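Local coordinates for protein ATP-dependent CLP protease, putative (Plasmodium falciparum, PDB 2F6I) that probably hydrolyses proteins to small peptides as the serine-protease domain of a ClpP-type ATP-dependent protease that assembles into a fourteen-subunit complex, at residues S58-L63 with D90-I95; H68-I73 with D98-S103; N76-S81 with Q135-A140; G121-L126 with I196-I201. All blocks are in the same frame, centred on the assembly; numbering follows the deposited sequence.

Contact 1: residues S58-L63 with D90-I95; sequences SQLLYL and DIFNYI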
loop_
_atom_site.group_PDB
_atom_site.type_symbol
_atom_site.label_atom_id
_atom_site.label_comp_id
_atom_site.label_asym_id
_atom_site.label_seq_id
_atom_site.Cartn_x
_atom_site.Cartn_y
_atom_site.Cartn_z
ATOM N N SER C 58 37.640 -0.402 -4.335
ATOM C CA SER C 58 38.097 0.538 -5.355
ATOM C C SER C 58 39.076 1.520 -4.731
ATOM O O SER C 58 40.157 1.769 -5.266
ATOM C CB SER C 58 36.919 1.318 -5.939
ATOM O OG SER C 58 36.082 0.471 -6.699
ATOM N N GLN C 59 38.674 2.069 -3.590
ATOM C CA GLN C 59 39.477 3.039 -2.862
ATOM C C GLN C 59 40.816 2.483 -2.394
ATOM O O GLN C 59 41.837 3.167 -2.478
ATOM C CB GLN C 59 38.670 3.571 -1.677
ATOM C CG GLN C 59 37.584 4.552 -2.100
ATOM C CD GLN C 59 36.404 4.574 -1.156
ATOM O OE1 GLN C 59 36.566 4.600 0.064
ATOM N NE2 GLN C 59 35.201 4.572 -1.719
ATOM N N LEU C 60 40.814 1.248 -1.904
ATOM C CA LEU C 60 42.048 0.629 -1.440
ATOM C C LEU C 60 42.998 0.430 -2.612
ATOM O O LEU C 60 44.173 0.797 -2.539
ATOM C CB LEU C 60 41.757 -0.712 -0.760
ATOM C CG LEU C 60 41.078 -0.618 0.613
ATOM C CD1 LEU C 60 40.637 -1.991 1.082
ATOM C CD2 LEU C 60 42.038 0.007 1.606
ATOM N N LEU C 61 42.483 -0.138 -3.700
ATOM C CA LEU C 61 43.298 -0.369 -4.886
ATOM C C LEU C 61 43.828 0.952 -5.432
ATOM O O LEU C 61 44.962 1.028 -5.904
ATOM C CB LEU C 61 42.483 -1.089 -5.966
ATOM C CG LEU C 61 42.069 -2.528 -5.655
ATOM C CD1 LEU C 61 41.163 -3.053 -6.754
ATOM C CD2 LEU C 61 43.306 -3.398 -5.523
ATOM N N TYR C 62 43.006 1.994 -5.361
ATOM C CA TYR C 62 43.412 3.303 -5.854
ATOM C C TYR C 62 44.565 3.860 -5.037
ATOM O O TYR C 62 45.581 4.273 -5.591
ATOM C CB TYR C 62 42.238 4.286 -5.821
ATOM C CG TYR C 62 42.632 5.702 -6.193
ATOM C CD1 TYR C 62 43.096 6.595 -5.225
ATOM C CD2 TYR C 62 42.579 6.136 -7.516
ATOM C CE1 TYR C 62 43.496 7.884 -5.567
ATOM C CE2 TYR C 62 42.980 7.423 -7.867
ATOM C CZ TYR C 62 43.436 8.291 -6.888
ATOM O OH TYR C 62 43.837 9.564 -7.229
ATOM N N LEU C 63 44.403 3.878 -3.719
ATOM C CA LEU C 63 45.443 4.391 -2.840
ATOM C C LEU C 63 46.750 3.630 -3.031
ATOM O O LEU C 63 47.796 4.229 -3.268
ATOM C CB LEU C 63 45.001 4.304 -1.375
ATOM C CG LEU C 63 43.861 5.229 -0.931
ATOM C CD1 LEU C 63 43.515 4.959 0.527
ATOM C CD2 LEU C 63 44.275 6.679 -1.119
ATOM N N ASP C 90 40.521 -10.033 1.321
ATOM C CA ASP C 90 41.467 -10.421 0.279
ATOM C C ASP C 90 42.212 -9.195 -0.232
ATOM O O ASP C 90 43.440 -9.204 -0.340
ATOM C CB ASP C 90 40.755 -11.098 -0.899
ATOM C CG ASP C 90 40.536 -12.584 -0.680
ATOM O OD1 ASP C 90 41.315 -13.197 0.078
ATOM O OD2 ASP C 90 39.595 -13.144 -1.283
ATOM N N ILE C 91 41.461 -8.144 -0.548
ATOM C CA ILE C 91 42.042 -6.907 -1.049
ATOM C C ILE C 91 42.998 -6.332 -0.012
ATOM O O ILE C 91 44.078 -5.845 -0.345
ATOM C CB ILE C 91 40.940 -5.867 -1.375
ATOM C CG1 ILE C 91 40.038 -6.401 -2.491
ATOM C CG2 ILE C 91 41.565 -4.545 -1.803
ATOM C CD1 ILE C 91 40.777 -6.731 -3.777
ATOM N N PHE C 92 42.589 -6.399 1.250
ATOM C CA PHE C 92 43.396 -5.901 2.355
ATOM C C PHE C 92 44.805 -6.466 2.286
ATOM O O PHE C 92 45.787 -5.728 2.334
ATOM C CB PHE C 92 42.771 -6.315 3.686
ATOM C CG PHE C 92 42.168 -5.183 4.455
ATOM C CD1 PHE C 92 41.153 -4.408 3.903
ATOM C CD2 PHE C 92 42.598 -4.904 5.749
ATOM C CE1 PHE C 92 40.572 -3.370 4.630
ATOM C CE2 PHE C 92 42.025 -3.871 6.485
ATOM C CZ PHE C 92 41.008 -3.102 5.922
ATOM N N ASN C 93 44.890 -7.787 2.172
ATOM C CA ASN C 93 46.171 -8.477 2.126
ATOM C C ASN C 93 46.782 -8.577 0.735
ATOM O O ASN C 93 47.865 -9.135 0.565
ATOM C CB ASN C 93 46.017 -9.869 2.735
ATOM C CG ASN C 93 45.691 -9.819 4.211
ATOM O OD1 ASN C 93 46.511 -9.396 5.027
ATOM N ND2 ASN C 93 44.483 -10.238 4.563
ATOM N N TYR C 94 46.090 -8.034 -0.259
ATOM C CA TYR C 94 46.592 -8.060 -1.625
ATOM C C TYR C 94 47.493 -6.845 -1.859
ATOM O O TYR C 94 48.569 -6.960 -2.448
ATOM C CB TYR C 94 45.429 -8.030 -2.619
ATOM C CG TYR C 94 45.850 -8.049 -4.074
ATOM C CD1 TYR C 94 45.046 -7.467 -5.055
ATOM C CD2 TYR C 94 47.042 -8.653 -4.473
ATOM C CE1 TYR C 94 45.419 -7.484 -6.396
ATOM C CE2 TYR C 94 47.425 -8.675 -5.814
ATOM C CZ TYR C 94 46.609 -8.089 -6.768
ATOM O OH TYR C 94 46.984 -8.101 -8.090
ATOM N N ILE C 95 47.050 -5.686 -1.383
ATOM C CA ILE C 95 47.811 -4.456 -1.554
ATOM C C ILE C 95 49.095 -4.447 -0.729
ATOM O O ILE C 95 49.204 -5.134 0.286
ATOM C CB ILE C 95 46.960 -3.216 -1.187
ATOM C CG1 ILE C 95 46.567 -3.259 0.288
ATOM C CG2 ILE C 95 45.711 -3.177 -2.053
ATOM C CD1 ILE C 95 45.835 -2.023 0.763
#
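The carbonyl oxygen of Ile-91 is gripped twice at the C-terminal end of its helix, by Tyr-94 N at 3.0 Å and by Ile-95 N just beyond it, which comes in from the same face of the carbonyl plane. That bonding stays on its own side; what Ile-91 turns to helix 50-66 is hydrocarbon, and no hydrogen bond crosses the gap. Over these turns the helix axes are 5° from parallel and come within 10.1 Å, a spacing that leucine and isoleucine fill well. CG2 of Ile-91 is the branch that faces across. With CG1 beside the backbone N (chi1 -63°), CG2 falls anti to that N, where it meets Leu-60 CD1 at 4.0 Å and also touches CD2 of Leu-61. Leu-60 reaches further with the same methyl: its CD1 lies 3.8 Å from CD1 of Phe-92, approaching the ring at a slant. Leu-61 CD2 settles against Ile-95 CG2 at 4.2 Å and marginally against the ring of Tyr-94, near the less buried side of the interface. Beneath the helix pair lies the parallel sheet: Leu-60 and Phe-92 both rest on Ile-73 and Ile-95 on Ile-71, while Leu-60 also covers Ile-42 of strand 41-44. Away from the sheet core, a neighbouring subunit packs against this layer, its Asn-128 and Thr-203 bonding to Asp-90 and Asn-93.

Contact 2: residues H68-I73 with D98-S103; sequences HNDIKI and DIQTIS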
loop_
_atom_site.group_PDB
_atom_site.type_symbol
_atom_site.label_atom_id
_atom_site.label_comp_id
_atom_site.label_asym_id
_atom_site.label_seq_id
_atom_site.Cartn_x
_atom_site.Cartn_y
_atom_site.Cartn_z
ATOM N N HIS C 68 52.798 3.331 -1.405
ATOM C CA HIS C 68 52.550 2.219 -0.496
ATOM C C HIS C 68 52.667 2.585 0.972
ATOM O O HIS C 68 53.015 1.747 1.802
ATOM C CB HIS C 68 53.492 1.060 -0.822
ATOM C CG HIS C 68 53.267 0.465 -2.178
ATOM N ND1 HIS C 68 54.093 -0.498 -2.717
ATOM C CD2 HIS C 68 52.306 0.696 -3.103
ATOM C CE1 HIS C 68 53.651 -0.833 -3.915
ATOM N NE2 HIS C 68 52.568 -0.124 -4.174
ATOM N N ASN C 69 52.373 3.839 1.295
ATOM C CA ASN C 69 52.432 4.280 2.679
ATOM C C ASN C 69 51.241 3.690 3.423
ATOM O O ASN C 69 50.362 3.077 2.819
ATOM C CB ASN C 69 52.398 5.809 2.764
ATOM C CG ASN C 69 53.560 6.455 2.035
ATOM O OD1 ASN C 69 54.701 5.996 2.132
ATOM N ND2 ASN C 69 53.280 7.531 1.309
ATOM N N ASP C 70 51.211 3.878 4.735
ATOM C CA ASP C 70 50.128 3.348 5.551
ATOM C C ASP C 70 48.755 3.952 5.262
ATOM O O ASP C 70 48.611 5.161 5.067
ATOM C CB ASP C 70 50.466 3.527 7.034
ATOM C CG ASP C 70 51.456 2.491 7.536
ATOM O OD1 ASP C 70 52.376 2.123 6.773
ATOM O OD2 ASP C 70 51.318 2.051 8.696
ATOM N N ILE C 71 47.751 3.083 5.231
ATOM C CA ILE C 71 46.368 3.478 5.011
ATOM C C ILE C 71 45.647 3.296 6.347
ATOM O O ILE C 71 45.733 2.230 6.962
ATOM C CB ILE C 71 45.682 2.580 3.955
ATOM C CG1 ILE C 71 46.341 2.778 2.589
ATOM C CG2 ILE C 71 44.196 2.903 3.882
ATOM C CD1 ILE C 71 45.797 1.861 1.510
ATOM N N LYS C 72 44.955 4.337 6.802
ATOM C CA LYS C 72 44.221 4.264 8.059
ATOM C C LYS C 72 42.729 4.098 7.788
ATOM O O LYS C 72 42.154 4.815 6.963
ATOM C CB LYS C 72 44.446 5.526 8.890
ATOM C CG LYS C 72 43.683 5.519 10.204
ATOM C CD LYS C 72 43.755 6.858 10.926
ATOM C CE LYS C 72 45.157 7.163 11.426
ATOM N NZ LYS C 72 45.175 8.436 12.201
ATOM N N ILE C 73 42.105 3.157 8.489
ATOM C CA ILE C 73 40.681 2.899 8.316
ATOM C C ILE C 73 39.901 2.939 9.629
ATOM O O ILE C 73 40.124 2.115 10.520
ATOM C CB ILE C 73 40.443 1.521 7.655
ATOM C CG1 ILE C 73 41.079 1.497 6.264
ATOM C CG2 ILE C 73 38.948 1.235 7.556
ATOM C CD1 ILE C 73 40.838 0.212 5.500
ATOM N N ASP C 98 50.349 -1.052 4.213
ATOM C CA ASP C 98 49.926 -1.647 5.467
ATOM C C ASP C 98 48.690 -0.885 5.917
ATOM O O ASP C 98 48.536 0.299 5.616
ATOM C CB ASP C 98 51.035 -1.540 6.509
ATOM C CG ASP C 98 52.104 -2.603 6.332
ATOM O OD1 ASP C 98 52.628 -2.740 5.206
ATOM O OD2 ASP C 98 52.425 -3.304 7.314
ATOM N N ILE C 99 47.810 -1.564 6.637
ATOM C CA ILE C 99 46.579 -0.943 7.089
ATOM C C ILE C 99 46.422 -0.905 8.598
ATOM O O ILE C 99 46.401 -1.948 9.248
ATOM C CB ILE C 99 45.358 -1.684 6.506
ATOM C CG1 ILE C 99 45.375 -1.588 4.980
ATOM C CG2 ILE C 99 44.068 -1.112 7.085
ATOM C CD1 ILE C 99 44.222 -2.290 4.303
ATOM N N GLN C 100 46.318 0.292 9.163
ATOM C CA GLN C 100 46.098 0.388 10.595
ATOM C C GLN C 100 44.609 0.628 10.796
ATOM O O GLN C 100 44.016 1.503 10.169
ATOM C CB GLN C 100 46.935 1.499 11.234
ATOM C CG GLN C 100 46.889 2.847 10.574
ATOM C CD GLN C 100 47.759 3.851 11.312
ATOM O OE1 GLN C 100 47.375 4.369 12.362
ATOM N NE2 GLN C 100 48.950 4.113 10.777
ATOM N N THR C 101 44.008 -0.184 11.657
ATOM C CA THR C 101 42.581 -0.109 11.926
ATOM C C THR C 101 42.238 0.526 13.266
ATOM O O THR C 101 42.857 0.228 14.286
ATOM C CB THR C 101 41.959 -1.516 11.888
ATOM O OG1 THR C 101 42.644 -2.362 12.819
ATOM C CG2 THR C 101 42.075 -2.111 10.497
ATOM N N ILE C 102 41.242 1.405 13.251
ATOM C CA ILE C 102 40.784 2.075 14.460
ATOM C C ILE C 102 39.267 1.950 14.517
ATOM O O ILE C 102 38.556 2.396 13.613
ATOM C CB ILE C 102 41.171 3.564 14.468
ATOM C CG1 ILE C 102 42.693 3.700 14.380
ATOM C CG2 ILE C 102 40.658 4.226 15.743
ATOM C CD1 ILE C 102 43.194 5.133 14.442
ATOM N N SER C 103 38.770 1.333 15.580
ATOM C CA SER C 103 37.340 1.140 15.729
ATOM C C SER C 103 36.734 2.070 16.760
ATOM O O SER C 103 37.392 2.473 17.717
ATOM C CB SER C 103 37.046 -0.296 16.151
ATOM O OG SER C 103 37.465 -0.509 17.488
HETATM O O HOH W 1 52.708 0.676 4.438
#
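Gln-100 lies across Lys-72 on the more polar face of two adjacent parallel strands. Its CG occupies the crowded position between backbone N and carbonyl carbon (chi1 49°), which swings the chain toward the neighbouring strand and sets CG 3.9 Å from Lys-72 CA. The amide then spans two residues: OE1 lies 3.7 Å from Lys-72 CE, and NE2 comes near Asp-70 OD2 without bonding. Lys-72 bends at chi3 (-68°), its aliphatic part touching Ile-102, CD to CD1 at 4.0 Å, so a long lysine serves here as both hydrocarbon and charge carrier. On the other face, beta-branched residues suit the strands. Ile-73 CD1 meets Ile-99 CG2 at 3.8 Å, and helix 82-94, the crossover of this beta-alpha-beta unit, covers that face. The backbone ladder runs from Ile-71 N to Asp-98 O at 2.9 Å, nearly straight at 174°, through Gln-100 N and Ile-73 N to Ile-102 N. At the strand entrance one water gives its protons to His-68 O and to Asp-70 OD1, the latter at 2.8 Å, and accepts from Asp-98 N. The carboxylate planes of Asp-70 and Asp-98 are almost parallel, with their OD1 atoms 5.1 Å apart. Salt bridges from Lys-122 and Lys-119 to Asp-70, and a weak long pair from Lys-119 to Asp-98, probably offset their mutual repulsion and favour the charged forms.

Contact 3: residues N76-S81 with Q135-A140; sequences NSPGGS and QPLGNA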
loop_
_atom_site.group_PDB
_atom_site.type_symbol
_atom_site.label_atom_id
_atom_site.label_comp_id
_atom_site.label_asym_id
_atom_site.label_seq_id
_atom_site.Cartn_x
_atom_site.Cartn_y
_atom_site.Cartn_z
ATOM N N ASN C 76 33.313 1.453 12.125
ATOM C CA ASN C 76 32.101 1.572 12.930
ATOM C C ASN C 76 31.045 0.922 12.047
ATOM O O ASN C 76 30.312 1.606 11.339
ATOM C CB ASN C 76 31.759 3.049 13.163
ATOM C CG ASN C 76 30.525 3.240 14.033
ATOM O OD1 ASN C 76 29.881 2.276 14.449
ATOM N ND2 ASN C 76 30.192 4.495 14.310
ATOM N N SER C 77 30.982 -0.406 12.083
ATOM C CA SER C 77 30.054 -1.149 11.241
ATOM C C SER C 77 29.514 -2.414 11.895
ATOM O O SER C 77 30.238 -3.122 12.590
ATOM C CB SER C 77 30.755 -1.517 9.929
ATOM O OG SER C 77 30.023 -2.480 9.192
ATOM N N PRO C 78 28.226 -2.714 11.674
ATOM C CA PRO C 78 27.586 -3.904 12.242
ATOM C C PRO C 78 27.869 -5.120 11.370
ATOM O O PRO C 78 27.321 -6.198 11.590
ATOM C CB PRO C 78 26.112 -3.528 12.227
ATOM C CG PRO C 78 26.007 -2.775 10.935
ATOM C CD PRO C 78 27.235 -1.874 10.975
ATOM N N GLY C 79 28.730 -4.936 10.378
ATOM C CA GLY C 79 29.055 -6.028 9.482
ATOM C C GLY C 79 28.053 -6.081 8.346
ATOM O O GLY C 79 27.550 -5.047 7.909
ATOM N N GLY C 80 27.759 -7.286 7.869
ATOM C CA GLY C 80 26.811 -7.439 6.781
ATOM C C GLY C 80 26.993 -8.743 6.027
ATOM O O GLY C 80 26.720 -9.823 6.556
ATOM N N SER C 81 27.459 -8.642 4.787
ATOM C CA SER C 81 27.684 -9.810 3.941
ATOM C C SER C 81 29.068 -10.408 4.193
ATOM O O SER C 81 30.074 -9.700 4.147
ATOM C CB SER C 81 27.560 -9.413 2.469
ATOM O OG SER C 81 27.997 -10.458 1.622
ATOM N N GLN C 135 26.634 -11.671 14.233
ATOM C CA GLN C 135 26.103 -10.720 13.258
ATOM C C GLN C 135 24.790 -10.122 13.765
ATOM O O GLN C 135 23.749 -10.779 13.741
ATOM C CB GLN C 135 25.861 -11.411 11.912
ATOM C CG GLN C 135 27.059 -12.183 11.377
ATOM C CD GLN C 135 26.827 -12.735 9.979
ATOM O OE1 GLN C 135 26.815 -11.989 8.998
ATOM N NE2 GLN C 135 26.635 -14.047 9.885
ATOM N N PRO C 136 24.825 -8.863 14.234
ATOM C CA PRO C 136 23.637 -8.173 14.750
ATOM C C PRO C 136 22.559 -7.869 13.703
ATOM O O PRO C 136 21.391 -7.676 14.052
ATOM C CB PRO C 136 24.223 -6.910 15.378
ATOM C CG PRO C 136 25.420 -6.639 14.525
ATOM C CD PRO C 136 26.021 -8.013 14.370
ATOM N N LEU C 137 22.948 -7.822 12.430
ATOM C CA LEU C 137 22.000 -7.552 11.350
ATOM C C LEU C 137 21.377 -8.847 10.847
ATOM O O LEU C 137 20.447 -8.828 10.038
ATOM C CB LEU C 137 22.692 -6.854 10.173
ATOM C CG LEU C 137 23.245 -5.440 10.348
ATOM C CD1 LEU C 137 23.837 -4.978 9.022
ATOM C CD2 LEU C 137 22.143 -4.491 10.800
ATOM N N GLY C 138 21.900 -9.972 11.323
ATOM C CA GLY C 138 21.386 -11.261 10.903
ATOM C C GLY C 138 22.306 -11.941 9.909
ATOM O O GLY C 138 22.962 -11.280 9.100
ATOM N N ASN C 139 22.352 -13.267 9.973
ATOM C CA ASN C 139 23.193 -14.061 9.083
ATOM C C ASN C 139 22.543 -14.228 7.709
ATOM O O ASN C 139 23.182 -14.690 6.761
ATOM C CB ASN C 139 23.440 -15.440 9.699
ATOM C CG ASN C 139 22.151 -16.204 9.956
ATOM O OD1 ASN C 139 21.304 -15.772 10.740
ATOM N ND2 ASN C 139 21.996 -17.343 9.291
ATOM N N ALA C 140 21.273 -13.845 7.612
ATOM C CA ALA C 140 20.524 -13.955 6.365
ATOM C C ALA C 140 20.587 -12.672 5.542
ATOM O O ALA C 140 19.823 -12.500 4.591
ATOM C CB ALA C 140 19.070 -14.304 6.669
#
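This is a loop-on-loop apolar contact beside the predicted active site: the Pro-Gly-Gly segment after strand 71-77 packs against the loop that follows strand 130-132 and leads to helix 151-169. Pro-78 carries most of it. Its CG touches Leu-137 CD1 at 3.6 Å, and its CB lies 3.9 Å from CG of Pro-136, so one pyrrolidine ring sits against two partners. Pro-78 O also lies 3.5 Å from Pro-136 CG. Leu-137 has CG anti to its carbonyl carbon (chi1 -66°), a torsion that extends CD1 over the Pro-Gly-Gly segment, where it approaches Gly-79 O at 3.9 Å as well. Pro-136 and Leu-137 are the central residues of a type I beta turn, closed by Gly-138 N bonding to Gln-135 O at 3.1 Å; proline's fixed phi fits the first of these places. Across from it, an ST turn holds the other loop: Gly-79 N donates to Ser-77 OG at 3.0 Å. Gly-79 and Gly-80 have positive phi values (87° and 158°) and backbone conformations in which a CB would strike the preceding carbonyl oxygen. Ser-81 then N-caps helix 82-94, its OG accepting from Glu-84 N. Pro-136 lies beside His-134, the predicted catalytic residue, and in ClpP relatives this glycine-rich loop borders the oxyanion hole. The apolar part of the contact rests on two rigid proline rings and a leucine methyl, consistent with the loops fitting by shape.

Contact 4: residues G121-L126 with I196-I201; sequences GKRKSL and IIDEVI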
loop_
_atom_site.group_PDB
_atom_site.type_symbol
_atom_site.label_atom_id
_atom_site.label_comp_id
_atom_site.label_asym_id
_atom_site.label_seq_id
_atom_site.Cartn_x
_atom_site.Cartn_y
_atom_site.Cartn_z
ATOM N N GLY C 121 50.053 -4.552 15.848
ATOM C CA GLY C 121 50.643 -3.446 16.576
ATOM C C GLY C 121 49.975 -2.135 16.211
ATOM O O GLY C 121 50.163 -1.125 16.888
ATOM N N LYS C 122 49.186 -2.146 15.141
ATOM C CA LYS C 122 48.500 -0.938 14.698
ATOM C C LYS C 122 46.983 -1.084 14.648
ATOM O O LYS C 122 46.312 -0.426 13.856
ATOM C CB LYS C 122 49.033 -0.501 13.332
ATOM C CG LYS C 122 50.493 -0.084 13.365
ATOM C CD LYS C 122 50.935 0.534 12.046
ATOM C CE LYS C 122 52.392 0.978 12.112
ATOM N NZ LYS C 122 52.850 1.636 10.855
ATOM N N ARG C 123 46.451 -1.956 15.493
ATOM C CA ARG C 123 45.013 -2.170 15.571
ATOM C C ARG C 123 44.574 -1.487 16.856
ATOM O O ARG C 123 44.973 -1.889 17.949
ATOM C CB ARG C 123 44.695 -3.663 15.623
ATOM C CG ARG C 123 45.209 -4.440 14.419
ATOM C CD ARG C 123 44.980 -5.930 14.604
ATOM N NE ARG C 123 45.569 -6.399 15.855
ATOM C CZ ARG C 123 45.378 -7.612 16.363
ATOM N NH1 ARG C 123 44.612 -8.490 15.727
ATOM N NH2 ARG C 123 45.943 -7.940 17.517
ATOM N N LYS C 124 43.763 -0.444 16.721
ATOM C CA LYS C 124 43.312 0.304 17.884
ATOM C C LYS C 124 41.798 0.420 17.998
ATOM O O LYS C 124 41.051 0.007 17.109
ATOM C CB LYS C 124 43.926 1.704 17.866
ATOM C CG LYS C 124 45.441 1.710 17.771
ATOM C CD LYS C 124 45.991 3.129 17.795
ATOM C CE LYS C 124 47.508 3.134 17.710
ATOM N NZ LYS C 124 48.068 4.513 17.796
ATOM N N SER C 125 41.359 0.997 19.109
ATOM C CA SER C 125 39.947 1.187 19.375
ATOM C C SER C 125 39.741 2.275 20.415
ATOM O O SER C 125 40.500 2.374 21.377
ATOM C CB SER C 125 39.326 -0.118 19.880
ATOM O OG SER C 125 38.031 0.108 20.408
ATOM N N LEU C 126 38.725 3.107 20.205
ATOM C CA LEU C 126 38.411 4.152 21.161
ATOM C C LEU C 126 37.747 3.446 22.346
ATOM O O LEU C 126 37.182 2.364 22.189
ATOM C CB LEU C 126 37.480 5.192 20.528
ATOM C CG LEU C 126 38.176 6.147 19.550
ATOM C CD1 LEU C 126 37.153 7.007 18.847
ATOM C CD2 LEU C 126 39.164 7.023 20.309
ATOM N N ILE C 196 41.923 -8.923 19.522
ATOM C CA ILE C 196 41.330 -8.283 18.350
ATOM C C ILE C 196 42.027 -6.961 18.045
ATOM O O ILE C 196 42.261 -6.627 16.887
ATOM C CB ILE C 196 39.816 -8.038 18.556
ATOM C CG1 ILE C 196 39.087 -9.382 18.620
ATOM C CG2 ILE C 196 39.256 -7.181 17.423
ATOM C CD1 ILE C 196 37.617 -9.278 18.966
ATOM N N ILE C 197 42.351 -6.209 19.089
ATOM C CA ILE C 197 43.049 -4.937 18.927
ATOM C C ILE C 197 44.306 -4.963 19.783
ATOM O O ILE C 197 44.396 -5.723 20.746
ATOM C CB ILE C 197 42.179 -3.737 19.366
ATOM C CG1 ILE C 197 41.749 -3.910 20.823
ATOM C CG2 ILE C 197 40.977 -3.605 18.444
ATOM C CD1 ILE C 197 40.963 -2.746 21.381
ATOM N N ASP C 198 45.275 -4.126 19.434
ATOM C CA ASP C 198 46.527 -4.075 20.173
ATOM C C ASP C 198 46.479 -3.108 21.349
ATOM O O ASP C 198 47.073 -3.369 22.394
ATOM C CB ASP C 198 47.666 -3.693 19.232
ATOM C CG ASP C 198 47.734 -4.594 18.019
ATOM O OD1 ASP C 198 47.886 -5.821 18.196
ATOM O OD2 ASP C 198 47.632 -4.078 16.888
ATOM N N GLU C 199 45.775 -1.992 21.189
ATOM C CA GLU C 199 45.694 -1.025 22.273
ATOM C C GLU C 199 44.449 -0.153 22.275
ATOM O O GLU C 199 43.837 0.093 21.236
ATOM C CB GLU C 199 46.941 -0.137 22.274
ATOM C CG GLU C 199 47.311 0.423 20.916
ATOM C CD GLU C 199 48.609 1.209 20.951
ATOM O OE1 GLU C 199 49.619 0.665 21.452
ATOM O OE2 GLU C 199 48.623 2.367 20.472
ATOM N N VAL C 200 44.083 0.303 23.469
ATOM C CA VAL C 200 42.927 1.164 23.662
ATOM C C VAL C 200 43.421 2.602 23.750
ATOM O O VAL C 200 44.176 2.948 24.656
ATOM C CB VAL C 200 42.182 0.815 24.969
ATOM C CG1 VAL C 200 41.018 1.772 25.174
ATOM C CG2 VAL C 200 41.693 -0.627 24.920
ATOM N N ILE C 201 42.999 3.437 22.809
ATOM C CA ILE C 201 43.417 4.832 22.797
ATOM C C ILE C 201 42.976 5.565 24.058
ATOM O O ILE C 201 41.812 5.497 24.455
ATOM C CB ILE C 201 42.856 5.565 21.565
ATOM C CG1 ILE C 201 43.385 4.901 20.290
ATOM C CG2 ILE C 201 43.252 7.035 21.604
ATOM C CD1 ILE C 201 42.710 5.370 19.017
#
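Arg-123 and Asp-198 form a salt bridge where strand 199-200 joins, in parallel, the outer side of strand 123-125 in the sheet of this ClpP fold. Arginine suits the place because its bend at chi3 (-55°) turns the edge of the guanidinium to Asp-198. NH2 of Arg-123 gives a 3.0 Å bond to Asp-198 OD1, which lies close to the guanidinium plane but is approached from 47° above the carboxylate plane. Ile-196 O sits over one guanidinium face, while Arg-123 NH1 bonds to Ala-116 O and Phe-168 O, tying the group to two helices. The other oxygen, Asp-198 OD2, accepts from Arg-123 N at 2.8 Å on its anti side, with weak bonds from Gly-121 N and Arg-123 NE. Such a short acid can grip main chain and side chain together, and these donors probably keep it ionised. The backbone answers, with Asp-198 N reaching Arg-123 O at 2.7 Å. Lys-124, extended beyond CG, runs alongside Glu-199, pointing the same way; its CD also lies 4.0 Å from Ile-201 CG1, so the methylenes cover an apolar neighbour before the charge is met. That meeting is a salt bridge of Lys-124 NZ with Glu-199 OE2 at 3.5 Å.

Overall arrangement
Contacts 1, 2 and 4 form one continuous body. Contact 1 lies on the sheet at contact 2, their centres 11 Å apart, with Phe-92 CD2 touching Ile-99 CD1 at 3.4 Å. Strand 99-104 then carries the sheet from contact 2 to contact 4, 12 Å away between centres, through a probable hydrogen bond from Lys-124 N to Thr-101 O at 2.7 Å. Contact 3 stands apart, its centre about 22 Å from those of contacts 1 and 2, although strand 71-77 runs from contact 2 straight into it. It is also the one beside the predicted active-site His-134: the Pro-136 side chain is about 4 Å from that histidine, against about 10 Å for Ile-196 in contact 4.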